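Local coordinates for protein putative 6-phosphogluconolactonase (PDB 3LHI) that probably hydrolyses 6-phosphogluconolactone to 6-phosphogluconate, the second step of the oxidative pentose phosphate pathway, at residues V40-N51 / N81-N92. Numbering follows the deposited sequence.
With EDO (1,2-ethanediol), chain C.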
# COMPACT_ATOMS: atom_id res chain seq x y z
N VAL A 40 3.25 -2.66 -0.24
CA VAL A 40 2.39 -2.89 0.91
C VAL A 40 2.08 -1.57 1.62
O VAL A 40 2.80 -0.58 1.50
CB VAL A 40 3.05 -3.89 1.91
CG1 VAL A 40 3.33 -5.24 1.20
CG2 VAL A 40 4.34 -3.31 2.53
N SER A 41 1.00 -1.64 2.39
CA SER A 41 0.56 -0.53 3.23
C SER A 41 0.93 -0.79 4.69
O SER A 41 1.11 -1.94 5.10
CB SER A 41 -0.93 -0.29 3.05
OG SER A 41 -1.23 0.07 1.70
N GLY A 42 0.95 0.28 5.49
CA GLY A 42 1.35 0.18 6.89
C GLY A 42 0.18 0.16 7.82
O GLY A 42 -0.90 -0.32 7.52
N GLY A 43 0.41 0.63 9.06
CA GLY A 43 -0.54 0.40 10.13
C GLY A 43 -0.47 -0.97 10.75
O GLY A 43 0.35 -1.83 10.33
N ARG A 44 -1.39 -1.24 11.68
CA ARG A 44 -1.46 -2.55 12.38
C ARG A 44 -2.18 -3.63 11.67
O ARG A 44 -1.83 -4.83 11.85
CB ARG A 44 -2.16 -2.38 13.75
CG ARG A 44 -1.47 -1.40 14.58
CD ARG A 44 -0.04 -1.72 15.01
NE ARG A 44 0.05 -3.07 15.57
CZ ARG A 44 1.21 -3.63 15.96
NH1 ARG A 44 2.37 -3.00 15.87
NH2 ARG A 44 1.17 -4.88 16.41
N SER A 45 -3.17 -3.31 10.88
CA SER A 45 -4.00 -4.36 10.37
C SER A 45 -3.25 -5.36 9.47
O SER A 45 -3.71 -6.48 9.41
CB SER A 45 -5.24 -3.83 9.66
OG SER A 45 -4.81 -3.01 8.67
N PRO A 46 -2.17 -4.96 8.70
CA PRO A 46 -1.58 -5.98 7.83
C PRO A 46 -0.47 -6.83 8.48
O PRO A 46 0.08 -7.64 7.80
CB PRO A 46 -0.99 -5.16 6.67
CG PRO A 46 -0.67 -3.88 7.27
CD PRO A 46 -1.62 -3.62 8.38
N ILE A 47 -0.14 -6.59 9.73
CA ILE A 47 1.01 -7.25 10.36
C ILE A 47 0.88 -8.78 10.35
O ILE A 47 1.86 -9.49 10.02
CB ILE A 47 1.25 -6.70 11.74
CG1 ILE A 47 1.69 -5.23 11.61
CG2 ILE A 47 2.25 -7.52 12.45
CD1 ILE A 47 1.71 -4.51 12.93
N ALA A 48 -0.25 -9.35 10.72
CA ALA A 48 -0.36 -10.82 10.74
C ALA A 48 -0.16 -11.37 9.33
O ALA A 48 0.46 -12.41 9.11
CB ALA A 48 -1.69 -11.24 11.33
N PHE A 49 -0.70 -10.64 8.33
CA PHE A 49 -0.52 -10.96 6.91
C PHE A 49 0.97 -10.91 6.55
O PHE A 49 1.47 -11.83 5.90
CB PHE A 49 -1.36 -10.01 6.08
CG PHE A 49 -0.81 -9.74 4.70
CD1 PHE A 49 -0.72 -10.72 3.73
CD2 PHE A 49 -0.40 -8.47 4.36
CE1 PHE A 49 -0.19 -10.43 2.48
CE2 PHE A 49 0.09 -8.17 3.12
CZ PHE A 49 0.20 -9.15 2.19
N PHE A 50 1.68 -9.87 6.95
CA PHE A 50 3.09 -9.78 6.68
C PHE A 50 3.81 -11.00 7.25
O PHE A 50 4.72 -11.56 6.62
CB PHE A 50 3.70 -8.55 7.33
CG PHE A 50 3.35 -7.21 6.71
CD1 PHE A 50 2.72 -7.09 5.51
CD2 PHE A 50 3.68 -6.06 7.40
CE1 PHE A 50 2.42 -5.81 4.99
CE2 PHE A 50 3.37 -4.80 6.89
CZ PHE A 50 2.77 -4.71 5.67
N ASN A 51 3.50 -11.35 8.50
CA ASN A 51 4.18 -12.47 9.12
C ASN A 51 3.95 -13.77 8.33
O ASN A 51 4.90 -14.53 8.07
CB ASN A 51 3.76 -12.59 10.59
CG ASN A 51 4.46 -13.72 11.29
OD1 ASN A 51 5.69 -13.68 11.45
ND2 ASN A 51 3.70 -14.75 11.63
N ASN A 81 6.69 3.66 8.20
CA ASN A 81 6.24 2.41 7.62
C ASN A 81 7.42 1.54 7.18
O ASN A 81 7.30 0.31 7.16
CB ASN A 81 5.33 2.64 6.40
CG ASN A 81 3.96 3.24 6.76
OD1 ASN A 81 3.53 3.14 7.92
ND2 ASN A 81 3.26 3.79 5.74
N THR A 82 8.55 2.16 6.81
CA THR A 82 9.77 1.41 6.52
C THR A 82 10.18 0.60 7.72
O THR A 82 10.47 -0.61 7.63
CB THR A 82 10.88 2.37 6.11
OG1 THR A 82 10.50 3.00 4.86
CG2 THR A 82 12.22 1.61 5.89
N GLY A 83 10.17 1.23 8.90
CA GLY A 83 10.49 0.49 10.12
C GLY A 83 9.52 -0.64 10.41
O GLY A 83 9.91 -1.72 10.83
N LEU A 84 8.24 -0.37 10.18
CA LEU A 84 7.17 -1.36 10.33
C LEU A 84 7.50 -2.58 9.52
O LEU A 84 7.57 -3.68 10.08
CB LEU A 84 5.81 -0.80 9.88
CG LEU A 84 4.67 -1.80 9.90
CD1 LEU A 84 4.14 -1.91 11.34
CD2 LEU A 84 3.60 -1.34 8.83
N VAL A 85 7.68 -2.38 8.20
CA VAL A 85 7.90 -3.44 7.26
C VAL A 85 9.20 -4.22 7.59
O VAL A 85 9.25 -5.45 7.48
CB VAL A 85 7.85 -2.92 5.82
CG1 VAL A 85 8.32 -3.95 4.81
CG2 VAL A 85 6.42 -2.45 5.51
N ARG A 86 10.23 -3.52 8.02
CA ARG A 86 11.45 -4.18 8.43
C ARG A 86 11.20 -5.07 9.64
O ARG A 86 11.74 -6.17 9.70
CB ARG A 86 12.54 -3.17 8.69
CG ARG A 86 13.14 -2.68 7.37
CD ARG A 86 14.06 -1.47 7.58
NE ARG A 86 14.73 -1.13 6.34
CZ ARG A 86 15.43 -0.03 6.14
NH1 ARG A 86 15.49 0.89 7.06
NH2 ARG A 86 16.08 0.14 4.99
N GLU A 87 10.37 -4.63 10.57
CA GLU A 87 10.12 -5.40 11.80
C GLU A 87 9.31 -6.66 11.46
O GLU A 87 9.59 -7.72 12.01
CB GLU A 87 9.39 -4.56 12.83
CG GLU A 87 9.04 -5.32 14.13
CD GLU A 87 8.62 -4.48 15.30
OE1 GLU A 87 8.37 -3.26 15.14
OE2 GLU A 87 8.57 -5.06 16.40
N TYR A 88 8.28 -6.54 10.63
CA TYR A 88 7.31 -7.60 10.51
C TYR A 88 7.29 -8.38 9.23
O TYR A 88 6.75 -9.47 9.21
CB TYR A 88 5.92 -7.05 10.83
CG TYR A 88 5.70 -6.48 12.22
CD1 TYR A 88 5.56 -7.31 13.32
CD2 TYR A 88 5.57 -5.11 12.43
CE1 TYR A 88 5.28 -6.81 14.55
CE2 TYR A 88 5.30 -4.61 13.67
CZ TYR A 88 5.11 -5.48 14.71
OH TYR A 88 4.77 -4.92 15.95
N LEU A 89 7.82 -7.82 8.14
CA LEU A 89 7.80 -8.49 6.84
C LEU A 89 9.17 -8.96 6.37
O LEU A 89 9.26 -10.05 5.84
CB LEU A 89 7.16 -7.54 5.79
CG LEU A 89 7.06 -8.14 4.35
CD1 LEU A 89 6.28 -9.47 4.28
CD2 LEU A 89 6.40 -7.05 3.42
N LEU A 90 10.19 -8.12 6.50
CA LEU A 90 11.51 -8.45 5.93
C LEU A 90 12.30 -9.32 6.90
O LEU A 90 13.29 -8.90 7.50
CB LEU A 90 12.27 -7.19 5.56
CG LEU A 90 11.57 -6.26 4.55
CD1 LEU A 90 12.42 -5.04 4.30
CD2 LEU A 90 11.18 -6.96 3.24
N LYS A 91 11.81 -10.54 7.02
CA LYS A 91 12.28 -11.55 7.98
C LYS A 91 11.88 -12.88 7.39
O LYS A 91 11.12 -12.98 6.44
CB LYS A 91 11.66 -11.35 9.35
CG LYS A 91 10.20 -11.59 9.36
CD LYS A 91 9.57 -11.33 10.72
CE LYS A 91 8.12 -11.90 10.71
NZ LYS A 91 7.17 -11.24 11.61
N ASN A 92 12.37 -13.98 8.00
CA ASN A 92 12.08 -15.31 7.48
C ASN A 92 12.52 -15.36 6.00
O ASN A 92 13.55 -14.78 5.67
CB ASN A 92 10.63 -15.71 7.70
CG ASN A 92 10.25 -15.77 9.17
OD1 ASN A 92 10.99 -16.30 9.99
ND2 ASN A 92 9.07 -15.23 9.50
C1 EDO C . 8.37 1.09 14.38
O1 EDO C . 7.36 1.27 15.42
C2 EDO C . 8.64 -0.37 13.97
O2 EDO C . 7.44 -1.14 13.74
O HOH W 1 1.73 2.77 9.64
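Phe-50 and Ile-47, on the first turn of helix 47-54, carry much of the apolar contact with the 81-92 segment. The Phe-50 ring meets Leu-84 at its edge, where Leu-84 CD2 lies in the ring plane, 4.0 Å from Phe-50 CE2, while Leu-89 CD2 covers one face. Ile-47 meets both Leu-84 and Tyr-88: its CD1 touches Leu-84 CD1, and with CG2 anti to the backbone N, this methyl sits over one face of the phenol, 3.7 Å from the Tyr-88 ring centroid in a CH-pi contact, and Glu-87 CG backs the other face. Deeper, Val-40 CG2 touches Val-85 CG2, joining the end of strand 36-40 to the helix. Leu-84 CD2, in the conformer described, lies against Gly-42 CA.

Polar links lie at both ends. Arg-44, bent at chi2 and chi3, lays its guanidinium over Ile-47 CD1 and donates from NH1 to Tyr-88 OH (3.1 Å, 152° at the hydrogen), the two flat groups nearly perpendicular. Farther along, Lys-91 NZ bonds to Asn-51 OD1 at 2.9 Å and to Tyr-88 O at 3.0 Å, the latter from above the carbonyl plane. A water appears to bridge Gly-43 N and Asn-81 OD1, at distances short enough to leave its details doubtful; Asn-81 ND2 goes to Asp-69 O.

Segments 47-51 and 81-88, their directions 46° apart, thus pack beside the parallel strands 36-40 and 63-71 of this Rossmann-like domain. Tyr-88 is fixed through face and hydroxyl together, and the ammonium of Lys-91, near the C-terminal end of helix 81-88, probably offsets the negative end of its dipole.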